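Local coordinates for pyruvate-formate lyase-activating enzyme (Bacteroides vulgatus ATCC 8482, PDB 3CAN), which belongs to the radical SAM superfamily and, in the fragment crystallised, folds as an open parallel beta-alpha sheet related to the TIM barrel, at residues D38-A43 with L59-S64; E90-Y95 with L122-E127; I97-I102 with I129-Y134. All coordinates share one frame; numbering follows the deposited sequence. Where two conformers were deposited one is given.

Contact 1 (D38-A43 with L59-S64)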
ATOM      1  N   ASP A  38      -6.271   8.010  -4.820  1.00 14.44           N
ATOM      2  CA  ASP A  38      -5.782   7.659  -6.158  1.00 14.64           C
ATOM      3  C   ASP A  38      -6.669   8.308  -7.216  1.00 15.56           C
ATOM      4  O   ASP A  38      -7.850   7.943  -7.351  1.00 16.20           O
ATOM      5  CB  ASP A  38      -5.784   6.137  -6.288  1.00 14.49           C
ATOM      6  CG  ASP A  38      -5.310   5.627  -7.639  1.00 15.52           C
ATOM      7  OD1 ASP A  38      -5.033   6.424  -8.559  1.00 15.74           O
ATOM      8  OD2 ASP A  38      -5.272   4.378  -7.789  1.00 17.57           O
ATOM      9  N   THR A  39      -6.124   9.278  -7.950  1.00 15.82           N
ATOM     10  CA  THR A  39      -6.875  10.016  -8.961  1.00 16.32           C
ATOM     11  C   THR A  39      -6.408   9.670 -10.393  1.00 16.38           C
ATOM     12  O   THR A  39      -6.730  10.381 -11.353  1.00 17.25           O
ATOM     13  CB  THR A  39      -6.752  11.542  -8.751  1.00 16.60           C
ATOM     14  OG1 THR A  39      -5.379  11.926  -8.846  1.00 17.39           O
ATOM     15  CG2 THR A  39      -7.326  11.962  -7.375  1.00 16.89           C
ATOM     16  N   THR A  40      -5.675   8.571 -10.527  1.00 16.16           N
ATOM     17  CA  THR A  40      -5.111   8.165 -11.811  1.00 16.66           C
ATOM     18  C   THR A  40      -6.146   8.266 -12.930  1.00 17.68           C
ATOM     19  O   THR A  40      -5.899   8.907 -13.957  1.00 17.94           O
ATOM     20  CB  THR A  40      -4.557   6.733 -11.744  1.00 15.69           C
ATOM     21  OG1 THR A  40      -3.608   6.608 -10.664  1.00 15.29           O
ATOM     22  CG2 THR A  40      -3.892   6.340 -13.067  1.00 16.03           C
ATOM     23  N   LEU A  41      -7.311   7.659 -12.712  1.00 18.41           N
ATOM     24  CA  LEU A  41      -8.341   7.542 -13.758  1.00 19.12           C
ATOM     25  C   LEU A  41      -9.463   8.583 -13.719  1.00 19.74           C
ATOM     26  O   LEU A  41     -10.487   8.408 -14.393  1.00 19.17           O
ATOM     27  CB  LEU A  41      -8.939   6.137 -13.722  1.00 18.99           C
ATOM     28  CG  LEU A  41      -7.940   4.987 -13.935  1.00 20.36           C
ATOM     29  CD1 LEU A  41      -8.630   3.639 -13.725  1.00 20.96           C
ATOM     30  CD2 LEU A  41      -7.310   5.052 -15.321  1.00 20.35           C
ATOM     31  N   LEU A  42      -9.282   9.655 -12.958  1.00 20.74           N
ATOM     32  CA  LEU A  42     -10.302  10.704 -12.856  1.00 21.98           C
ATOM     33  C   LEU A  42     -10.364  11.493 -14.155  1.00 23.73           C
ATOM     34  O   LEU A  42      -9.372  12.075 -14.588  1.00 24.74           O
ATOM     35  CB  LEU A  42     -10.024  11.665 -11.699  1.00 22.57           C
ATOM     36  CG  LEU A  42     -10.911  11.642 -10.466  1.00 24.41           C
ATOM     37  CD1 LEU A  42     -10.591  12.833  -9.564  1.00 22.84           C
ATOM     38  CD2 LEU A  42     -12.392  11.598 -10.833  1.00 22.94           C
ATOM     39  N   ALA A  43     -11.532  11.492 -14.775  1.00 24.67           N
ATOM     40  CA  ALA A  43     -11.701  12.123 -16.071  1.00 25.90           C
ATOM     41  C   ALA A  43     -11.837  13.636 -15.972  1.00 26.45           C
ATOM     42  O   ALA A  43     -11.202  14.361 -16.741  1.00 27.60           O
ATOM     43  CB  ALA A  43     -12.911  11.543 -16.772  1.00 26.42           C
ATOM     44  N   LEU A  59      -2.458  10.225  -5.048  1.00 14.61           N
ATOM     45  CA  LEU A  59      -1.639   9.110  -5.507  1.00 15.40           C
ATOM     46  C   LEU A  59      -1.955   8.908  -6.975  1.00 15.89           C
ATOM     47  O   LEU A  59      -3.121   8.840  -7.351  1.00 15.60           O
ATOM     48  CB  LEU A  59      -1.991   7.831  -4.734  1.00 15.99           C
ATOM     49  CG  LEU A  59      -2.040   7.955  -3.211  1.00 16.49           C
ATOM     50  CD1 LEU A  59      -2.613   6.689  -2.587  1.00 17.60           C
ATOM     51  CD2 LEU A  59      -0.641   8.267  -2.650  1.00 17.15           C
ATOM     52  N   ILE A  60      -0.936   8.856  -7.823  1.00 15.24           N
ATOM     53  CA  ILE A  60      -1.172   8.577  -9.239  1.00 15.66           C
ATOM     54  C   ILE A  60      -0.194   7.527  -9.731  1.00 14.90           C
ATOM     55  O   ILE A  60       1.006   7.633  -9.469  1.00 13.99           O
ATOM     56  CB  ILE A  60      -1.051   9.857 -10.112  1.00 15.81           C
ATOM     57  CG1 ILE A  60      -2.033  10.926  -9.635  1.00 17.22           C
ATOM     58  CG2 ILE A  60      -1.326   9.531 -11.576  1.00 15.84           C
ATOM     59  CD1 ILE A  60      -1.814  12.333 -10.229  1.00 17.97           C
ATOM     60  N   ASP A  61      -0.708   6.532 -10.460  1.00 14.71           N
ATOM     61  CA  ASP A  61       0.115   5.499 -11.083  1.00 15.88           C
ATOM     62  C   ASP A  61       0.613   6.016 -12.431  1.00 16.17           C
ATOM     63  O   ASP A  61      -0.161   6.583 -13.203  1.00 16.19           O
ATOM     64  CB  ASP A  61      -0.693   4.225 -11.348  1.00 16.99           C
ATOM     65  CG  ASP A  61      -1.051   3.479 -10.094  1.00 19.69           C
ATOM     66  OD1 ASP A  61      -0.593   3.853  -9.003  1.00 20.22           O
ATOM     67  OD2 ASP A  61      -1.817   2.502 -10.210  1.00 23.57           O
ATOM     68  N   LEU A  62       1.892   5.799 -12.710  1.00 15.77           N
ATOM     69  CA  LEU A  62       2.456   6.097 -14.025  1.00 15.58           C
ATOM     70  C   LEU A  62       3.073   4.819 -14.595  1.00 15.47           C
ATOM     71  O   LEU A  62       4.277   4.601 -14.519  1.00 15.34           O
ATOM     72  CB  LEU A  62       3.487   7.207 -13.900  1.00 15.60           C
ATOM     73  CG  LEU A  62       4.092   7.756 -15.184  1.00 16.45           C
ATOM     74  CD1 LEU A  62       2.973   8.259 -16.104  1.00 18.50           C
ATOM     75  CD2 LEU A  62       5.091   8.860 -14.857  1.00 17.30           C
ATOM     76  N   LYS A  63       2.217   3.965 -15.145  0.50 15.66           N
ATOM     77  CA  LYS A  63       2.631   2.630 -15.586  0.50 15.94           C
ATOM     78  C   LYS A  63       3.532   2.667 -16.812  0.50 15.65           C
ATOM     79  O   LYS A  63       4.469   1.867 -16.925  0.50 15.78           O
ATOM     80  CB  LYS A  63       1.413   1.729 -15.831  0.50 16.31           C
ATOM     81  CG  LYS A  63       0.994   0.944 -14.592  0.50 17.82           C
ATOM     82  CD  LYS A  63      -0.170  -0.008 -14.865  0.50 17.82           C
ATOM     83  CE  LYS A  63      -1.486   0.538 -14.308  0.50 19.95           C
ATOM     84  NZ  LYS A  63      -2.698  -0.145 -14.850  0.50 18.77           N
ATOM     85  N   SER A  64       3.276   3.603 -17.721  1.00 15.47           N
ATOM     86  CA  SER A  64       4.110   3.729 -18.917  1.00 15.35           C
ATOM     87  C   SER A  64       3.915   5.065 -19.582  1.00 15.25           C
ATOM     88  O   SER A  64       2.800   5.582 -19.625  1.00 15.33           O
ATOM     89  CB  SER A  64       3.788   2.646 -19.958  1.00 14.97           C
ATOM     90  OG  SER A  64       4.707   2.736 -21.041  1.00 15.34           O
TER
HETATM   91  O   HOH W   1      -4.471   2.784  -9.730  1.00 44.34           O
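The hydroxyl of T40 is the point at which the loop leaving one strand is pinned to the next. Its OG1 receives the backbone N-H of D61, N to OG1 2.9 Å, along an almost straight line (173° at the hydrogen). The same hydroxyl donates to the carboxylate of D38, OG1 to OD1 2.5 Å, a short bond arriving on the syn side and slightly out of the carboxylate plane. With chi1 at -55° OG1 sits beside its own backbone N, and both groups can therefore reach the one oxygen; the N-H of T40 meets D38 OD1 at 3.0 Å. Two bonds thus hold OD1, which the hydroxyl in turn links to the neighbouring strand. Packing is close here: T40 OG1 lies 3.4 Å from I60 CA, while T39 OG1 slants across the I60 side chain, 3.6 Å from CG1.

The bond from the T40 backbone to D38 closes an Asx turn, which runs into a type I beta turn from T39 to L42. Together they bend the chain away just after strand 35-38, at the point where its parallel pairing with strand 57-61 finishes. The final tie between the two backbones runs from T39 N to L59 O, 3.1 Å.

Toward the partly exposed D61 the fit becomes looser. The carboxylates of D38 and D61 do not touch; their OD2 atoms stand 4.6 Å apart, and a water donates to both, bridging the two acids. Each acid has another partner as well: G11 N binds D38 OD2, and R98 forms a salt bridge with D61 OD1. L41 is exposed, and the chain from L41 to A43 turns away from strand 57-61 toward helix 45-53.

Contact 2 (E90-Y95 with L122-E127)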
ATOM      1  N   GLU A  90       0.409  21.571 -11.179  1.00 19.41           N
ATOM      2  CA  GLU A  90       0.123  23.002 -11.393  1.00 19.87           C
ATOM      3  C   GLU A  90      -0.701  23.618 -10.257  1.00 19.71           C
ATOM      4  O   GLU A  90      -0.671  24.837 -10.041  1.00 19.67           O
ATOM      5  CB  GLU A  90      -0.598  23.216 -12.730  1.00 20.09           C
ATOM      6  CG  GLU A  90       0.311  23.030 -13.935  1.00 21.03           C
ATOM      7  CD  GLU A  90      -0.406  23.146 -15.277  1.00 22.17           C
ATOM      8  OE1 GLU A  90      -1.655  23.233 -15.311  1.00 27.40           O
ATOM      9  OE2 GLU A  90       0.292  23.140 -16.307  1.00 24.70           O
ATOM     10  N   ALA A  91      -1.431  22.768  -9.541  1.00 18.96           N
ATOM     11  CA  ALA A  91      -2.194  23.168  -8.362  1.00 19.11           C
ATOM     12  C   ALA A  91      -1.329  23.289  -7.108  1.00 19.15           C
ATOM     13  O   ALA A  91      -1.837  23.674  -6.063  1.00 19.42           O
ATOM     14  CB  ALA A  91      -3.322  22.176  -8.121  1.00 18.74           C
ATOM     15  N   ASP A  92      -0.037  22.975  -7.221  1.00 19.28           N
ATOM     16  CA  ASP A  92       0.918  23.001  -6.115  1.00 19.30           C
ATOM     17  C   ASP A  92       0.448  22.152  -4.929  1.00 18.96           C
ATOM     18  O   ASP A  92       0.466  22.595  -3.789  1.00 19.41           O
ATOM     19  CB  ASP A  92       1.203  24.439  -5.672  1.00 20.12           C
ATOM     20  CG  ASP A  92       2.430  24.545  -4.776  1.00 21.30           C
ATOM     21  OD1 ASP A  92       3.346  23.696  -4.885  1.00 23.17           O
ATOM     22  OD2 ASP A  92       2.482  25.501  -3.985  1.00 24.88           O
ATOM     23  N   PHE A  93       0.008  20.938  -5.234  1.00 18.28           N
ATOM     24  CA  PHE A  93      -0.614  20.051  -4.263  1.00 17.91           C
ATOM     25  C   PHE A  93       0.236  18.776  -4.135  1.00 17.38           C
ATOM     26  O   PHE A  93       0.760  18.291  -5.137  1.00 17.04           O
ATOM     27  CB  PHE A  93      -2.041  19.726  -4.713  1.00 17.60           C
ATOM     28  CG  PHE A  93      -2.858  19.014  -3.679  1.00 17.67           C
ATOM     29  CD1 PHE A  93      -3.598  19.719  -2.745  1.00 18.04           C
ATOM     30  CD2 PHE A  93      -2.878  17.629  -3.620  1.00 17.47           C
ATOM     31  CE1 PHE A  93      -4.339  19.049  -1.786  1.00 16.95           C
ATOM     32  CE2 PHE A  93      -3.634  16.973  -2.664  1.00 16.52           C
ATOM     33  CZ  PHE A  93      -4.348  17.682  -1.748  1.00 17.10           C
ATOM     34  N   PRO A  94       0.389  18.238  -2.899  1.00 16.96           N
ATOM     35  CA  PRO A  94       1.239  17.068  -2.727  1.00 16.63           C
ATOM     36  C   PRO A  94       0.717  15.814  -3.432  1.00 15.94           C
ATOM     37  O   PRO A  94      -0.471  15.475  -3.325  1.00 15.66           O
ATOM     38  CB  PRO A  94       1.261  16.835  -1.211  1.00 16.82           C
ATOM     39  CG  PRO A  94       0.422  17.845  -0.604  1.00 16.93           C
ATOM     40  CD  PRO A  94      -0.178  18.712  -1.617  1.00 17.27           C
ATOM     41  N   TYR A  95       1.616  15.130  -4.124  1.00 14.67           N
ATOM     42  CA  TYR A  95       1.273  13.876  -4.771  1.00 14.27           C
ATOM     43  C   TYR A  95       2.433  12.899  -4.746  1.00 14.26           C
ATOM     44  O   TYR A  95       3.614  13.303  -4.706  1.00 14.53           O
ATOM     45  CB  TYR A  95       0.783  14.116  -6.210  1.00 14.07           C
ATOM     46  CG  TYR A  95       1.825  14.659  -7.185  1.00 13.66           C
ATOM     47  CD1 TYR A  95       2.389  13.841  -8.155  1.00 13.27           C
ATOM     48  CD2 TYR A  95       2.220  15.990  -7.145  1.00 14.80           C
ATOM     49  CE1 TYR A  95       3.332  14.324  -9.052  1.00 13.92           C
ATOM     50  CE2 TYR A  95       3.166  16.487  -8.048  1.00 13.35           C
ATOM     51  CZ  TYR A  95       3.713  15.651  -8.987  1.00 13.78           C
ATOM     52  OH  TYR A  95       4.645  16.144  -9.874  1.00 14.06           O
ATOM     53  N   LEU A 122       7.670  19.338 -14.378  1.00 17.33           N
ATOM     54  CA  LEU A 122       6.491  19.877 -13.727  1.00 17.43           C
ATOM     55  C   LEU A 122       6.860  20.903 -12.660  1.00 17.91           C
ATOM     56  O   LEU A 122       7.936  20.816 -12.050  1.00 17.51           O
ATOM     57  CB  LEU A 122       5.654  18.747 -13.122  1.00 17.55           C
ATOM     58  CG  LEU A 122       5.159  17.715 -14.136  1.00 17.25           C
ATOM     59  CD1 LEU A 122       4.494  16.513 -13.431  1.00 16.97           C
ATOM     60  CD2 LEU A 122       4.211  18.368 -15.162  1.00 17.89           C
ATOM     61  N   PRO A 123       5.979  21.902 -12.449  1.00 18.38           N
ATOM     62  CA  PRO A 123       6.276  23.001 -11.537  1.00 18.31           C
ATOM     63  C   PRO A 123       6.359  22.580 -10.071  1.00 18.85           C
ATOM     64  O   PRO A 123       6.956  23.302  -9.264  1.00 19.53           O
ATOM     65  CB  PRO A 123       5.111  23.975 -11.764  1.00 18.88           C
ATOM     66  CG  PRO A 123       4.020  23.150 -12.263  1.00 18.92           C
ATOM     67  CD  PRO A 123       4.662  22.065 -13.084  1.00 18.70           C
ATOM     68  N   ARG A 124       5.716  21.460  -9.726  1.00 17.96           N
ATOM     69  CA  ARG A 124       5.894  20.802  -8.428  1.00 18.14           C
ATOM     70  C   ARG A 124       6.197  19.341  -8.696  1.00 18.16           C
ATOM     71  O   ARG A 124       5.462  18.690  -9.436  1.00 18.10           O
ATOM     72  CB  ARG A 124       4.626  20.905  -7.566  1.00 17.90           C
ATOM     73  CG  ARG A 124       4.771  20.250  -6.188  1.00 17.77           C
ATOM     74  CD  ARG A 124       3.536  20.375  -5.296  1.00 18.44           C
ATOM     75  NE  ARG A 124       3.764  19.677  -4.030  1.00 18.66           N
ATOM     76  CZ  ARG A 124       3.700  20.227  -2.820  1.00 20.55           C
ATOM     77  NH1 ARG A 124       3.383  21.509  -2.659  1.00 21.67           N
ATOM     78  NH2 ARG A 124       3.961  19.486  -1.756  1.00 20.17           N
ATOM     79  N   HIS A 125       7.286  18.837  -8.123  1.00 17.55           N
ATOM     80  CA  HIS A 125       7.639  17.420  -8.279  1.00 17.38           C
ATOM     81  C   HIS A 125       6.837  16.559  -7.311  1.00 17.31           C
ATOM     82  O   HIS A 125       6.313  17.073  -6.300  1.00 17.50           O
ATOM     83  CB  HIS A 125       9.121  17.196  -7.976  1.00 17.30           C
ATOM     84  CG  HIS A 125      10.045  17.835  -8.961  1.00 17.19           C
ATOM     85  ND1 HIS A 125      11.397  17.967  -8.723  1.00 18.14           N
ATOM     86  CD2 HIS A 125       9.821  18.367 -10.186  1.00 17.97           C
ATOM     87  CE1 HIS A 125      11.967  18.551  -9.765  1.00 18.72           C
ATOM     88  NE2 HIS A 125      11.031  18.819 -10.658  1.00 18.26           N
ATOM     89  N   PRO A 126       6.790  15.242  -7.573  1.00 17.23           N
ATOM     90  CA  PRO A 126       6.167  14.350  -6.585  1.00 16.94           C
ATOM     91  C   PRO A 126       6.930  14.357  -5.272  1.00 16.59           C
ATOM     92  O   PRO A 126       8.163  14.558  -5.248  1.00 16.19           O
ATOM     93  CB  PRO A 126       6.233  12.956  -7.246  1.00 16.60           C
ATOM     94  CG  PRO A 126       7.260  13.069  -8.316  1.00 18.05           C
ATOM     95  CD  PRO A 126       7.299  14.507  -8.744  1.00 17.73           C
ATOM     96  N   GLU A 127       6.203  14.142  -4.177  1.00 16.44           N
ATOM     97  CA  GLU A 127       6.833  13.971  -2.869  1.00 17.17           C
ATOM     98  C   GLU A 127       7.832  12.822  -2.904  1.00 16.85           C
ATOM     99  O   GLU A 127       8.920  12.881  -2.316  1.00 16.46           O
ATOM    100  CB  GLU A 127       5.784  13.653  -1.809  1.00 17.47           C
ATOM    101  CG  GLU A 127       4.762  14.748  -1.587  1.00 19.31           C
ATOM    102  CD  GLU A 127       5.382  16.053  -1.164  1.00 22.30           C
ATOM    103  OE1 GLU A 127       5.789  16.154   0.015  1.00 24.44           O
ATOM    104  OE2 GLU A 127       5.460  16.982  -1.995  1.00 19.90           O
TER
HETATM  105  O   HOH W   2       5.117  24.728  -7.076  1.00 53.11           O
HETATM  106  O   HOH W   3       4.276  16.816  -4.430  1.00 23.13           O
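Y95 and R124 together supply half of the surface buried here, each gripping the opposite loop at more than one point. The phenol of Y95 reaches the 122-127 loop and donates from OH to R124 O, 2.7 Å, in a bond lying at the ring's edge. One ring face is closed by P126, whose CA stands 3.8 Å from the ring centroid, 17° off the normal, a CH-pi contact. Chi1 of 66° places the Y95 ring between its own backbone N and carbonyl carbon, which turns the ring back against P126. The backbone of the tyrosine is held too: Y95 O accepts the N-H of E127 at 2.8 Å.

R124 reaches across in return. Extended from CG to NE, its side chain lays one guanidinium face over the peptide joining F93 to P94. Its two terminal nitrogens are tied to separate acids, NH1 to D92 OD1 at 3.1 Å and NH2 to E127 OE2 at 2.9 Å, and these salt bridges fix the rotation of the group. Neither carboxylate meets it flat; both oxygens are approached from above their planes, and the planes of the D92 and R124 groups are 52° apart. A water in the guanidinium plane takes the NE hydrogen, 2.9 Å from NE to the water oxygen, and also joins Y95 N, H125 O and E127 OE2.

D92, the third partner, is the positive-phi residue of the Schellman motif that ends helix 79-90, and its carboxylate reaches R124 NH1.

Both segments are the loops that lead from a helix into a strand, 79-90 into 95-101 and 109-121 into 128-133. L122 packs on I85 and A89 of the first helix, F93 and Y95 rest on L58 of strand 57-61, and P126 is also flanked by L176.

Contact 3 (I97-I102 with I129-Y134)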
ATOM      1  N   ILE A  97       3.878   9.484  -6.975  1.00 14.80           N
ATOM      2  CA  ILE A  97       3.802   8.713  -8.206  1.00 15.11           C
ATOM      3  C   ILE A  97       4.218   7.271  -7.905  1.00 15.54           C
ATOM      4  O   ILE A  97       5.247   7.036  -7.280  1.00 16.63           O
ATOM      5  CB  ILE A  97       4.722   9.298  -9.293  1.00 15.15           C
ATOM      6  CG1 ILE A  97       4.223  10.684  -9.712  1.00 15.21           C
ATOM      7  CG2 ILE A  97       4.784   8.348 -10.504  1.00 15.96           C
ATOM      8  CD1 ILE A  97       2.914  10.684 -10.526  1.00 15.86           C
ATOM      9  N   ARG A  98       3.411   6.314  -8.348  1.00 15.67           N
ATOM     10  CA  ARG A  98       3.730   4.907  -8.226  1.00 16.91           C
ATOM     11  C   ARG A  98       3.977   4.296  -9.596  1.00 17.21           C
ATOM     12  O   ARG A  98       3.199   4.508 -10.523  1.00 16.60           O
ATOM     13  CB  ARG A  98       2.610   4.169  -7.504  1.00 17.70           C
ATOM     14  CG  ARG A  98       2.392   4.696  -6.097  1.00 22.49           C
ATOM     15  CD  ARG A  98       1.260   5.691  -6.063  1.00 28.60           C
ATOM     16  NE  ARG A  98      -0.018   4.975  -6.110  1.00 32.33           N
ATOM     17  CZ  ARG A  98      -0.578   4.370  -5.061  1.00 34.10           C
ATOM     18  NH1 ARG A  98       0.009   4.404  -3.862  1.00 34.57           N
ATOM     19  NH2 ARG A  98      -1.745   3.741  -5.207  1.00 33.81           N
ATOM     20  N   ILE A  99       5.071   3.549  -9.715  1.00 17.66           N
ATOM     21  CA  ILE A  99       5.410   2.858 -10.947  1.00 18.46           C
ATOM     22  C   ILE A  99       5.579   1.376 -10.625  1.00 19.00           C
ATOM     23  O   ILE A  99       6.597   0.974 -10.070  1.00 18.60           O
ATOM     24  CB  ILE A  99       6.676   3.421 -11.598  1.00 18.16           C
ATOM     25  CG1 ILE A  99       6.507   4.917 -11.872  1.00 19.10           C
ATOM     26  CG2 ILE A  99       7.001   2.638 -12.918  1.00 18.12           C
ATOM     27  CD1 ILE A  99       7.778   5.578 -12.433  1.00 19.56           C
ATOM     28  N   PRO A 100       4.553   0.568 -10.921  1.00 20.38           N
ATOM     29  CA  PRO A 100       4.728  -0.873 -10.815  1.00 21.01           C
ATOM     30  C   PRO A 100       5.750  -1.242 -11.869  1.00 21.64           C
ATOM     31  O   PRO A 100       5.547  -0.930 -13.037  1.00 22.52           O
ATOM     32  CB  PRO A 100       3.325  -1.424 -11.115  1.00 21.41           C
ATOM     33  CG  PRO A 100       2.390  -0.253 -10.912  1.00 22.16           C
ATOM     34  CD  PRO A 100       3.195   0.920 -11.372  1.00 21.26           C
ATOM     35  N   LEU A 101       6.875  -1.811 -11.440  1.00 21.82           N
ATOM     36  CA  LEU A 101       8.056  -1.936 -12.282  1.00 22.14           C
ATOM     37  C   LEU A 101       8.173  -3.383 -12.753  1.00 22.32           C
ATOM     38  O   LEU A 101       8.400  -4.281 -11.950  1.00 21.83           O
ATOM     39  CB  LEU A 101       9.297  -1.513 -11.496  1.00 21.92           C
ATOM     40  CG  LEU A 101      10.584  -1.285 -12.294  1.00 22.25           C
ATOM     41  CD1 LEU A 101      10.441  -0.137 -13.316  1.00 21.97           C
ATOM     42  CD2 LEU A 101      11.745  -1.013 -11.352  1.00 22.10           C
ATOM     43  N   ILE A 102       7.984  -3.582 -14.054  1.00 23.01           N
ATOM     44  CA  ILE A 102       7.832  -4.910 -14.643  1.00 23.27           C
ATOM     45  C   ILE A 102       8.846  -5.060 -15.770  1.00 24.05           C
ATOM     46  O   ILE A 102       8.774  -4.346 -16.769  1.00 23.31           O
ATOM     47  CB  ILE A 102       6.403  -5.111 -15.213  1.00 23.49           C
ATOM     48  CG1 ILE A 102       5.334  -4.732 -14.171  1.00 23.98           C
ATOM     49  CG2 ILE A 102       6.214  -6.563 -15.684  1.00 23.53           C
ATOM     50  CD1 ILE A 102       3.989  -4.315 -14.743  1.00 23.87           C
ATOM     51  N   ILE A 129       8.598   9.094  -5.624  1.00 16.60           N
ATOM     52  CA  ILE A 129       8.239   8.142  -6.661  1.00 16.74           C
ATOM     53  C   ILE A 129       8.516   6.742  -6.106  1.00 17.35           C
ATOM     54  O   ILE A 129       9.663   6.413  -5.798  1.00 17.64           O
ATOM     55  CB  ILE A 129       9.034   8.373  -7.951  1.00 16.53           C
ATOM     56  CG1 ILE A 129       8.809   9.787  -8.500  1.00 16.61           C
ATOM     57  CG2 ILE A 129       8.639   7.342  -9.017  1.00 16.92           C
ATOM     58  CD1 ILE A 129       9.827  10.201  -9.576  1.00 16.19           C
ATOM     59  N   ASN A 130       7.466   5.940  -5.969  1.00 17.81           N
ATOM     60  CA  ASN A 130       7.576   4.570  -5.473  1.00 18.61           C
ATOM     61  C   ASN A 130       7.674   3.584  -6.623  1.00 18.88           C
ATOM     62  O   ASN A 130       6.715   3.422  -7.388  1.00 18.49           O
ATOM     63  CB  ASN A 130       6.363   4.203  -4.624  1.00 18.97           C
ATOM     64  CG  ASN A 130       6.192   5.119  -3.447  1.00 21.64           C
ATOM     65  OD1 ASN A 130       6.975   5.071  -2.498  1.00 25.69           O
ATOM     66  ND2 ASN A 130       5.179   5.985  -3.511  1.00 21.70           N
ATOM     67  N   LEU A 131       8.835   2.956  -6.761  1.00 19.32           N
ATOM     68  CA  LEU A 131       9.023   1.869  -7.722  1.00 19.99           C
ATOM     69  C   LEU A 131       8.628   0.567  -7.022  1.00 20.93           C
ATOM     70  O   LEU A 131       9.202   0.207  -5.998  1.00 20.57           O
ATOM     71  CB  LEU A 131      10.473   1.806  -8.224  1.00 20.05           C
ATOM     72  CG  LEU A 131      11.041   3.079  -8.861  1.00 20.31           C
ATOM     73  CD1 LEU A 131      12.452   2.823  -9.406  1.00 20.35           C
ATOM     74  CD2 LEU A 131      10.108   3.596  -9.953  1.00 20.60           C
ATOM     75  N   LEU A 132       7.623  -0.109  -7.560  1.00 21.90           N
ATOM     76  CA  LEU A 132       7.076  -1.319  -6.953  1.00 23.04           C
ATOM     77  C   LEU A 132       7.398  -2.520  -7.846  1.00 23.97           C
ATOM     78  O   LEU A 132       6.650  -2.816  -8.785  1.00 23.25           O
ATOM     79  CB  LEU A 132       5.564  -1.164  -6.773  1.00 23.41           C
ATOM     80  CG  LEU A 132       5.145   0.161  -6.131  1.00 25.07           C
ATOM     81  CD1 LEU A 132       3.641   0.360  -6.191  1.00 26.83           C
ATOM     82  CD2 LEU A 132       5.650   0.237  -4.688  1.00 26.56           C
ATOM     83  N   PRO A 133       8.520  -3.204  -7.570  1.00 25.23           N
ATOM     84  CA  PRO A 133       8.894  -4.325  -8.425  1.00 26.56           C
ATOM     85  C   PRO A 133       7.834  -5.413  -8.475  1.00 28.95           C
ATOM     86  O   PRO A 133       7.245  -5.794  -7.448  1.00 29.12           O
ATOM     87  CB  PRO A 133      10.191  -4.843  -7.794  1.00 26.94           C
ATOM     88  CG  PRO A 133      10.730  -3.688  -7.051  1.00 25.92           C
ATOM     89  CD  PRO A 133       9.521  -2.980  -6.517  1.00 25.41           C
ATOM     90  N   TYR A 134       7.602  -5.899  -9.683  1.00 31.34           N
ATOM     91  CA  TYR A 134       6.633  -6.937  -9.922  1.00 32.78           C
ATOM     92  C   TYR A 134       7.123  -8.221  -9.286  1.00 33.82           C
ATOM     93  O   TYR A 134       8.282  -8.606  -9.445  1.00 33.93           O
ATOM     94  CB  TYR A 134       6.467  -7.136 -11.429  1.00 33.59           C
ATOM     95  CG  TYR A 134       5.607  -8.307 -11.832  1.00 34.27           C
ATOM     96  CD1 TYR A 134       4.220  -8.199 -11.852  1.00 35.26           C
ATOM     97  CD2 TYR A 134       6.180  -9.522 -12.211  1.00 35.25           C
ATOM     98  CE1 TYR A 134       3.424  -9.274 -12.233  1.00 34.96           C
ATOM     99  CE2 TYR A 134       5.395 -10.598 -12.586  1.00 34.87           C
ATOM    100  CZ  TYR A 134       4.017 -10.470 -12.597  1.00 34.94           C
ATOM    101  OH  TYR A 134       3.232 -11.537 -12.969  1.00 35.04           O
TER
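I99 sets the pattern for this pair of strands: its side chain lies alongside both I129 and L131, all three pointing the same way. I99 CD1 comes within 3.9 Å of I129 CG2, and I99 CB within 3.8 Å of L131 CD2, the leucine leaning a methyl toward its neighbour. I97 and L101 extend the same oily face on either side of I99.

R98, P100, N130 and L132 occupy the reverse face. R98 and N130 begin side by side, pointing the same way, but the arginine bends at chi2 (97°) and again at chi3, carrying its guanidinium off toward D61, with which NE forms a salt bridge. The CD1 methyl of L132 packs 4.2 Å from R98 CB. Beyond the strands I102 slants across Y134, its CG1 3.8 Å from the tyrosine CB.

The backbones run parallel, 22° apart, consistent with the twist usual in parallel sheets. Five hydrogen bonds join them, I97, I99 and L101 giving their carbonyls to N130, L132 and Y134, while the amides of I99 and L101 bind N130 and L132. The bond from L101 N to L132 O is 2.8 Å long.

These are the strands of a beta-alpha-beta crossover whose helix, 109-121, covers I97 and I129 with L119 and L101 with I112. Helix 161-173 packs on I129, L131 and P133. Strand 57-61 borders 95-101, and 178-180 borders 128-133.

In the fold
The three contacts lie at the two ends and along the length of the central strands of one parallel sheet. Contacts 1 and 3, with centres about 13 Å apart, are bound through adjacent strands: I60 O and R98 N lie 3.0 Å apart, L62 N and R98 O 2.9 Å, both probably hydrogen-bonded. Contact 2 joins loops at the opposite, N-terminal end of the strands, its centre about 19 Å from that of contact 3, although P126 CB still packs on I97 CG1 at 3.9 Å. It does not touch contact 1, the centres being about 14 Å and the nearest atoms about 5 Å apart. Contact 1 lies at the C-terminal strand ends, where radical SAM enzymes generally carry their active site.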